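PDB 2IX4: 3-oxoacyl-[acyl-carrier-protein] synthase, mitochondrial, which catalyses the condensation steps of mitochondrial fatty acid synthesis, adding two carbons from malonyl-ACP to a growing acyl chain. Local coordinates for residues A[183-191]-A[273-281]; A[328-336]-A[391-399]. One frame throughout, in Å; residues are numbered along the deposited sequence.

Contact 1. Residues A[183-191]-A[273-281]; sequences AHSIGDATR and ELCGYGMSG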
loop_
_atom_site.group_PDB
_atom_site.type_symbol
_atom_site.label_atom_id
_atom_site.label_comp_id
_atom_site.label_asym_id
_atom_site.label_seq_id
_atom_site.Cartn_x
_atom_site.Cartn_y
_atom_site.Cartn_z
ATOM N N ALA A 183 -3.025 -7.414 -7.624
ATOM C CA ALA A 183 -2.653 -8.815 -7.444
ATOM C C ALA A 183 -2.247 -9.099 -5.999
ATOM O O ALA A 183 -2.766 -10.034 -5.380
ATOM C CB ALA A 183 -1.543 -9.209 -8.413
ATOM N N HIS A 184 -1.335 -8.285 -5.465
ATOM C CA HIS A 184 -0.911 -8.398 -4.069
ATOM C C HIS A 184 -2.062 -8.200 -3.084
ATOM O O HIS A 184 -2.102 -8.855 -2.047
ATOM C CB HIS A 184 0.215 -7.414 -3.753
ATOM C CG HIS A 184 1.525 -7.766 -4.386
ATOM N ND1 HIS A 184 2.407 -8.664 -3.824
ATOM C CD2 HIS A 184 2.111 -7.329 -5.525
ATOM C CE1 HIS A 184 3.479 -8.766 -4.592
ATOM N NE2 HIS A 184 3.326 -7.962 -5.628
ATOM N N SER A 185 -2.995 -7.301 -3.401
ATOM C CA SER A 185 -4.145 -7.066 -2.528
ATOM C C SER A 185 -4.997 -8.329 -2.400
ATOM O O SER A 185 -5.419 -8.695 -1.299
ATOM C CB SER A 185 -4.990 -5.889 -3.028
ATOM O OG SER A 185 -4.382 -4.642 -2.717
ATOM N N ILE A 186 -5.233 -8.987 -3.532
ATOM C CA ILE A 186 -5.964 -10.254 -3.583
ATOM C C ILE A 186 -5.169 -11.360 -2.879
ATOM O O ILE A 186 -5.719 -12.131 -2.092
ATOM C CB ILE A 186 -6.294 -10.652 -5.052
ATOM C CG1 ILE A 186 -7.458 -9.805 -5.582
ATOM C CG2 ILE A 186 -6.628 -12.146 -5.166
ATOM C CD1 ILE A 186 -7.606 -9.802 -7.100
ATOM N N GLY A 187 -3.870 -11.414 -3.160
ATOM C CA GLY A 187 -2.991 -12.416 -2.569
ATOM C C GLY A 187 -2.866 -12.307 -1.061
ATOM O O GLY A 187 -2.929 -13.316 -0.357
ATOM N N ASP A 188 -2.680 -11.086 -0.563
ATOM C CA ASP A 188 -2.596 -10.839 0.876
ATOM C C ASP A 188 -3.886 -11.241 1.580
ATOM O O ASP A 188 -3.848 -11.808 2.666
ATOM C CB ASP A 188 -2.297 -9.367 1.167
ATOM C CG ASP A 188 -0.865 -8.976 0.835
ATOM O OD1 ASP A 188 -0.019 -9.864 0.603
ATOM O OD2 ASP A 188 -0.586 -7.762 0.824
ATOM N N ALA A 189 -5.020 -10.934 0.954
ATOM C CA ALA A 189 -6.341 -11.287 1.483
ATOM C C ALA A 189 -6.529 -12.803 1.571
ATOM O O ALA A 189 -7.145 -13.311 2.515
ATOM C CB ALA A 189 -7.426 -10.665 0.625
ATOM N N THR A 190 -5.999 -13.512 0.579
ATOM C CA THR A 190 -5.972 -14.974 0.571
ATOM C C THR A 190 -5.184 -15.520 1.769
ATOM O O THR A 190 -5.682 -16.382 2.497
ATOM C CB THR A 190 -5.393 -15.498 -0.759
ATOM O OG1 THR A 190 -6.224 -15.051 -1.834
ATOM C CG2 THR A 190 -5.326 -17.024 -0.783
ATOM N N ARG A 191 -3.971 -15.001 1.978
ATOM C CA ARG A 191 -3.144 -15.376 3.134
ATOM C C ARG A 191 -3.870 -15.176 4.465
ATOM O O ARG A 191 -3.724 -15.983 5.385
ATOM C CB ARG A 191 -1.831 -14.588 3.149
ATOM C CG ARG A 191 -0.845 -14.949 2.052
ATOM C CD ARG A 191 -0.045 -16.209 2.382
ATOM N NE ARG A 191 0.881 -16.551 1.303
ATOM C CZ ARG A 191 0.542 -17.217 0.200
ATOM N NH1 ARG A 191 -0.708 -17.630 0.016
ATOM N NH2 ARG A 191 1.460 -17.472 -0.723
ATOM N N GLU A 273 -10.929 -21.897 -7.245
ATOM C CA GLU A 273 -10.084 -21.822 -6.062
ATOM C C GLU A 273 -8.838 -21.012 -6.402
ATOM O O GLU A 273 -8.308 -21.120 -7.511
ATOM C CB GLU A 273 -9.689 -23.228 -5.596
ATOM C CG GLU A 273 -8.801 -23.260 -4.351
ATOM C CD GLU A 273 -8.341 -24.656 -3.954
ATOM O OE1 GLU A 273 -8.555 -25.616 -4.725
ATOM O OE2 GLU A 273 -7.755 -24.790 -2.859
ATOM N N LEU A 274 -8.382 -20.193 -5.460
ATOM C CA LEU A 274 -7.089 -19.532 -5.594
ATOM C C LEU A 274 -6.034 -20.438 -4.964
ATOM O O LEU A 274 -6.030 -20.638 -3.748
ATOM C CB LEU A 274 -7.103 -18.151 -4.935
ATOM C CG LEU A 274 -6.087 -17.123 -5.449
ATOM C CD1 LEU A 274 -6.511 -15.733 -5.013
ATOM C CD2 LEU A 274 -4.659 -17.409 -5.002
ATOM N N CYS A 275 -5.151 -20.976 -5.804
ATOM C CA CYS A 275 -4.222 -22.038 -5.412
ATOM C C CYS A 275 -2.775 -21.586 -5.282
ATOM O O CYS A 275 -1.961 -22.271 -4.657
ATOM C CB CYS A 275 -4.289 -23.191 -6.420
ATOM S SG CYS A 275 -5.902 -23.987 -6.528
ATOM N N GLY A 276 -2.453 -20.446 -5.880
ATOM C CA GLY A 276 -1.081 -19.964 -5.885
ATOM C C GLY A 276 -0.980 -18.459 -5.858
ATOM O O GLY A 276 -1.706 -17.765 -6.571
ATOM N N TYR A 277 -0.074 -17.969 -5.017
ATOM C CA TYR A 277 0.243 -16.549 -4.912
ATOM C C TYR A 277 1.762 -16.420 -4.858
ATOM O O TYR A 277 2.363 -16.401 -3.784
ATOM C CB TYR A 277 -0.440 -15.949 -3.675
ATOM C CG TYR A 277 -0.080 -14.517 -3.302
ATOM C CD1 TYR A 277 0.101 -13.524 -4.274
ATOM C CD2 TYR A 277 0.039 -14.150 -1.960
ATOM C CE1 TYR A 277 0.420 -12.209 -3.912
ATOM C CE2 TYR A 277 0.349 -12.846 -1.591
ATOM C CZ TYR A 277 0.536 -11.883 -2.568
ATOM O OH TYR A 277 0.842 -10.594 -2.186
ATOM N N GLY A 278 2.377 -16.364 -6.035
ATOM C CA GLY A 278 3.828 -16.285 -6.141
ATOM C C GLY A 278 4.288 -14.848 -6.129
ATOM O O GLY A 278 3.726 -14.012 -6.836
ATOM N N MET A 279 5.312 -14.566 -5.325
ATOM C CA MET A 279 5.859 -13.217 -5.195
ATOM C C MET A 279 7.358 -13.226 -5.383
ATOM O O MET A 279 8.038 -14.146 -4.929
ATOM C CB MET A 279 5.546 -12.633 -3.818
ATOM C CG MET A 279 4.087 -12.293 -3.579
ATOM S SD MET A 279 3.782 -11.866 -1.852
ATOM C CE MET A 279 3.973 -13.462 -1.061
ATOM N N SER A 280 7.870 -12.192 -6.041
ATOM C CA SER A 280 9.310 -12.014 -6.178
ATOM C C SER A 280 9.667 -10.548 -6.372
ATOM O O SER A 280 8.789 -9.688 -6.497
ATOM C CB SER A 280 9.844 -12.832 -7.356
ATOM O OG SER A 280 9.478 -12.236 -8.588
ATOM N N GLY A 281 10.970 -10.287 -6.384
ATOM C CA GLY A 281 11.517 -8.991 -6.734
ATOM C C GLY A 281 12.608 -9.159 -7.773
ATOM O O GLY A 281 13.388 -10.116 -7.713
#

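Contact 2. Residues A[328-336]-A[391-399]; sequences DAVEARAIK and DPIFDKRFM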
loop_
_atom_site.group_PDB
_atom_site.type_symbol
_atom_site.label_atom_id
_atom_site.label_comp_id
_atom_site.label_asym_id
_atom_site.label_seq_id
_atom_site.Cartn_x
_atom_site.Cartn_y
_atom_site.Cartn_z
ATOM N N ASP A 328 7.498 -6.802 -22.766
ATOM C CA ASP A 328 6.745 -7.911 -23.363
ATOM C C ASP A 328 7.655 -9.080 -23.731
ATOM O O ASP A 328 7.309 -10.239 -23.492
ATOM C CB ASP A 328 5.968 -7.446 -24.599
ATOM C CG ASP A 328 4.861 -6.456 -24.266
ATOM O OD1 ASP A 328 4.911 -5.816 -23.195
ATOM O OD2 ASP A 328 3.936 -6.313 -25.091
ATOM N N ALA A 329 8.811 -8.756 -24.308
ATOM C CA ALA A 329 9.812 -9.743 -24.699
ATOM C C ALA A 329 10.371 -10.493 -23.491
ATOM O O ALA A 329 10.549 -11.713 -23.537
ATOM C CB ALA A 329 10.937 -9.073 -25.474
ATOM N N VAL A 330 10.645 -9.754 -22.417
ATOM C CA VAL A 330 11.150 -10.331 -21.170
ATOM C C VAL A 330 10.158 -11.345 -20.598
ATOM O O VAL A 330 10.543 -12.456 -20.232
ATOM C CB VAL A 330 11.495 -9.230 -20.127
ATOM C CG1 VAL A 330 11.723 -9.830 -18.751
ATOM C CG2 VAL A 330 12.726 -8.441 -20.566
ATOM N N GLU A 331 8.880 -10.978 -20.543
ATOM C CA GLU A 331 7.864 -11.898 -20.040
ATOM C C GLU A 331 7.720 -13.120 -20.952
ATOM O O GLU A 331 7.611 -14.245 -20.463
ATOM C CB GLU A 331 6.518 -11.199 -19.839
ATOM C CG GLU A 331 5.491 -12.075 -19.121
ATOM C CD GLU A 331 4.160 -11.394 -18.923
ATOM O OE1 GLU A 331 3.925 -10.336 -19.543
ATOM O OE2 GLU A 331 3.337 -11.921 -18.139
ATOM N N ALA A 332 7.728 -12.897 -22.266
ATOM C CA ALA A 332 7.669 -13.988 -23.241
ATOM C C ALA A 332 8.811 -14.976 -23.012
ATOM O O ALA A 332 8.604 -16.190 -23.016
ATOM C CB ALA A 332 7.716 -13.439 -24.666
ATOM N N ARG A 333 10.010 -14.434 -22.804
ATOM C CA ARG A 333 11.202 -15.216 -22.483
ATOM C C ARG A 333 11.003 -16.006 -21.186
ATOM O O ARG A 333 11.357 -17.184 -21.103
ATOM C CB ARG A 333 12.400 -14.276 -22.356
ATOM C CG ARG A 333 13.733 -14.892 -22.716
ATOM C CD ARG A 333 14.796 -13.817 -22.929
ATOM N NE ARG A 333 14.550 -13.015 -24.131
ATOM C CZ ARG A 333 14.296 -11.706 -24.137
ATOM N NH1 ARG A 333 14.257 -11.013 -23.005
ATOM N NH2 ARG A 333 14.092 -11.083 -25.290
ATOM N N ALA A 334 10.414 -15.350 -20.188
ATOM C CA ALA A 334 10.136 -15.959 -18.890
ATOM C C ALA A 334 9.088 -17.074 -18.975
ATOM O O ALA A 334 9.218 -18.101 -18.305
ATOM C CB ALA A 334 9.702 -14.898 -17.893
ATOM N N ILE A 335 8.059 -16.867 -19.799
ATOM C CA ILE A 335 7.039 -17.891 -20.049
ATOM C C ILE A 335 7.661 -19.118 -20.733
ATOM O O ILE A 335 7.314 -20.256 -20.409
ATOM C CB ILE A 335 5.828 -17.331 -20.852
ATOM C CG1 ILE A 335 5.058 -16.315 -20.002
ATOM C CG2 ILE A 335 4.891 -18.459 -21.303
ATOM C CD1 ILE A 335 4.049 -15.466 -20.779
ATOM N N LYS A 336 8.591 -18.879 -21.656
ATOM C CA LYS A 336 9.363 -19.957 -22.280
ATOM C C LYS A 336 10.201 -20.740 -21.276
ATOM O O LYS A 336 10.328 -21.958 -21.393
ATOM C CB LYS A 336 10.268 -19.420 -23.396
ATOM C CG LYS A 336 9.914 -19.928 -24.790
ATOM C CD LYS A 336 10.940 -19.507 -25.842
ATOM C CE LYS A 336 12.194 -20.370 -25.789
ATOM N NZ LYS A 336 13.130 -20.085 -26.916
ATOM N N ASP A 391 6.241 -10.714 -32.211
ATOM C CA ASP A 391 7.646 -10.568 -31.827
ATOM C C ASP A 391 8.484 -11.759 -32.311
ATOM O O ASP A 391 8.017 -12.898 -32.254
ATOM C CB ASP A 391 7.742 -10.415 -30.301
ATOM C CG ASP A 391 9.120 -9.967 -29.836
ATOM O OD1 ASP A 391 10.028 -10.820 -29.748
ATOM O OD2 ASP A 391 9.291 -8.764 -29.549
ATOM N N PRO A 392 9.714 -11.497 -32.809
ATOM C CA PRO A 392 10.651 -12.530 -33.272
ATOM C C PRO A 392 10.819 -13.737 -32.346
ATOM O O PRO A 392 11.161 -14.820 -32.823
ATOM C CB PRO A 392 11.974 -11.773 -33.373
ATOM C CG PRO A 392 11.577 -10.398 -33.712
ATOM C CD PRO A 392 10.274 -10.144 -33.001
ATOM N N ILE A 393 10.591 -13.554 -31.046
ATOM C CA ILE A 393 10.664 -14.661 -30.086
ATOM C C ILE A 393 9.617 -15.744 -30.387
ATOM O O ILE A 393 9.830 -16.922 -30.101
ATOM C CB ILE A 393 10.551 -14.170 -28.606
ATOM C CG1 ILE A 393 11.082 -15.239 -27.640
ATOM C CG2 ILE A 393 9.115 -13.761 -28.252
ATOM C CD1 ILE A 393 11.455 -14.714 -26.268
ATOM N N PHE A 394 8.502 -15.331 -30.985
ATOM C CA PHE A 394 7.398 -16.233 -31.282
ATOM C C PHE A 394 7.557 -16.930 -32.628
ATOM O O PHE A 394 8.161 -16.386 -33.559
ATOM C CB PHE A 394 6.067 -15.481 -31.236
ATOM C CG PHE A 394 5.776 -14.840 -29.907
ATOM C CD1 PHE A 394 5.693 -13.458 -29.792
ATOM C CD2 PHE A 394 5.587 -15.620 -28.768
ATOM C CE1 PHE A 394 5.423 -12.863 -28.565
ATOM C CE2 PHE A 394 5.321 -15.033 -27.538
ATOM C CZ PHE A 394 5.234 -13.653 -27.437
ATOM N N ASP A 395 7.019 -18.142 -32.716
ATOM C CA ASP A 395 6.988 -18.892 -33.969
ATOM C C ASP A 395 5.610 -19.517 -34.177
ATOM O O ASP A 395 4.680 -19.248 -33.412
ATOM C CB ASP A 395 8.107 -19.947 -34.017
ATOM C CG ASP A 395 7.989 -21.007 -32.922
ATOM O OD1 ASP A 395 6.869 -21.301 -32.451
ATOM O OD2 ASP A 395 9.037 -21.569 -32.541
ATOM N N LYS A 396 5.491 -20.357 -35.201
ATOM C CA LYS A 396 4.229 -21.021 -35.542
ATOM C C LYS A 396 3.520 -21.673 -34.348
ATOM O O LYS A 396 2.292 -21.630 -34.250
ATOM C CB LYS A 396 4.445 -22.032 -36.678
ATOM C CG LYS A 396 5.676 -22.932 -36.524
ATOM C CD LYS A 396 6.231 -23.333 -37.887
ATOM C CE LYS A 396 7.156 -24.542 -37.793
ATOM N NZ LYS A 396 6.397 -25.819 -37.616
ATOM N N ARG A 397 4.302 -22.250 -33.437
ATOM C CA ARG A 397 3.762 -22.942 -32.268
ATOM C C ARG A 397 3.686 -22.041 -31.028
ATOM O O ARG A 397 2.609 -21.855 -30.455
ATOM C CB ARG A 397 4.574 -24.210 -31.978
ATOM C CG ARG A 397 4.300 -25.352 -32.950
ATOM C CD ARG A 397 5.398 -26.404 -32.927
ATOM N NE ARG A 397 6.617 -25.942 -33.594
ATOM C CZ ARG A 397 7.791 -25.760 -32.992
ATOM N NH1 ARG A 397 7.932 -26.011 -31.695
ATOM N NH2 ARG A 397 8.834 -25.335 -33.695
ATOM N N PHE A 398 4.830 -21.492 -30.623
ATOM C CA PHE A 398 4.898 -20.588 -29.473
ATOM C C PHE A 398 4.411 -19.196 -29.877
ATOM O O PHE A 398 5.156 -18.418 -30.469
ATOM C CB PHE A 398 6.326 -20.547 -28.911
ATOM C CG PHE A 398 6.482 -19.675 -27.698
ATOM C CD1 PHE A 398 5.648 -19.832 -26.594
ATOM C CD2 PHE A 398 7.479 -18.707 -27.651
ATOM C CE1 PHE A 398 5.795 -19.029 -25.470
ATOM C CE2 PHE A 398 7.633 -17.900 -26.534
ATOM C CZ PHE A 398 6.791 -18.061 -25.440
ATOM N N MET A 399 3.154 -18.900 -29.551
ATOM C CA MET A 399 2.450 -17.737 -30.092
ATOM C C MET A 399 1.279 -17.339 -29.189
ATOM O O MET A 399 0.506 -18.202 -28.771
ATOM C CB MET A 399 1.936 -18.070 -31.502
ATOM C CG MET A 399 1.277 -16.928 -32.266
ATOM S SD MET A 399 2.425 -15.625 -32.763
ATOM C CE MET A 399 3.363 -16.418 -34.065
#

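Contact 1. Residues A[183-191]-A[273-281]
One face of the Tyr277 ring lies flat against the helix backbone at Gly187. Gly187 CA sits 3.3 Å from the ring centroid and only 5° off the ring normal, a close CH-pi contact. The ring comes this near because glycine has no side chain in its way. At the ring edge are His184 ND1 and the guanidinium carbon of Arg191. The Arg191 group turns one of its own faces to Tyr277 CD2, with the two planes steeply inclined. CG of Tyr277 is anti to the backbone N (chi1 172°), which carries the ring from strand 272-281 up to helix 181-195.

The phenol oxygen reaches between two polar side chains. His184 ND1 and Tyr277 OH are hydrogen-bonded at 3.0 Å, and either could be the donor. The bond is bent, at 137°. Asp188 OD1 lies 3.0 Å from the same Tyr277 OH. Met279 CG packs obliquely on the imidazole, 3.7 Å from His184 CE1, and its sulfur lies at the ring edge.

Toward the start of the strand, Leu274 CD1 touches Ile186 CG2 at 3.6 Å and lies 3.3 Å from Thr190 OG1. That hydroxyl donates to Ile186 O, on the carbonyl face opposite Thr190 N.

The helix follows the predicted nucleophile Cys179 and is one of the two buried central helices of the thiolase fold. Asp188 OD2 bonds His173 of the second subunit, and Arg191 pairs with Asp197 there. The contact thus holds a buried polar cluster that continues across the dimer interface. Asp188, with OD1 beside the hydroxyl, would probably polarise the Tyr277 phenol, and the bond to ND1 probably helps fix the rotation of the His184 ring.

Contact 2. Residues A[328-336]-A[391-399]
Ala332, on helix 325-339, meets Ile393 and Phe394 of a loop that opens with an Asx turn and a type I beta turn from Asp391 to Phe394. The Ala332 methyl marks the buried, close-packed part. Its CB lies 3.7 Å from Phe394 CZ and 3.9 Å from Ile393 CG2. Ile393 CG2 also sits over one face of the Phe394 ring, so the three groups close up together. CG1 of Ile393 is anti to the backbone N (chi1 -161°), and CD1 points at the helix backbone, 3.8 Å from Arg333 N.

Phe398 fills the next place along the helix. Its ring is held between Lys336 CG on one face and Phe394 CD2 on the other. Lys336 CG makes a CH-pi contact there, 3.5 Å from Phe398 CE2. Ala332 O and Ile335 CG2 approach at the edge. Outside the two segments, Phe350 meets the Phe398 ring and Phe239 meets Phe394 edge-to-face.

The outer side is looser. It holds the exposed far end of the Lys336 chain and Arg333 at the margin, with NH1 bonded to Glu291 O. No hydrogen bond joins the two segments. The loop instead braces itself: Asp391 OD1 takes Ile393 N, and Asp391 OD2 pairs with Arg243. Asp395 OD1 accepts both Arg397 N and Phe398 N, the latter at 2.7 Å and nearly along the C-O axis.

From the N terminus the chain runs through strands 3-12 and 116-122 before it reaches helix 181-195, just after Cys179. Contact 1 closes when strand 272-281 returns to this helix, 82 residues on, counted between the nearest ends. Contact 2 opens on helix 325-339 and closes 55 residues on, counted the same way, when loop 391-399 folds back on it. The closures are in series; neither encloses nor crosses the other. Contact 1 ties a core helix to the large mixed sheet at the dimer interface. Contact 2 ties a helix to a peripheral loop, untouched by other chains. Their centres are 25 Å apart, yet each has a side chain about 8 Å from that of His320.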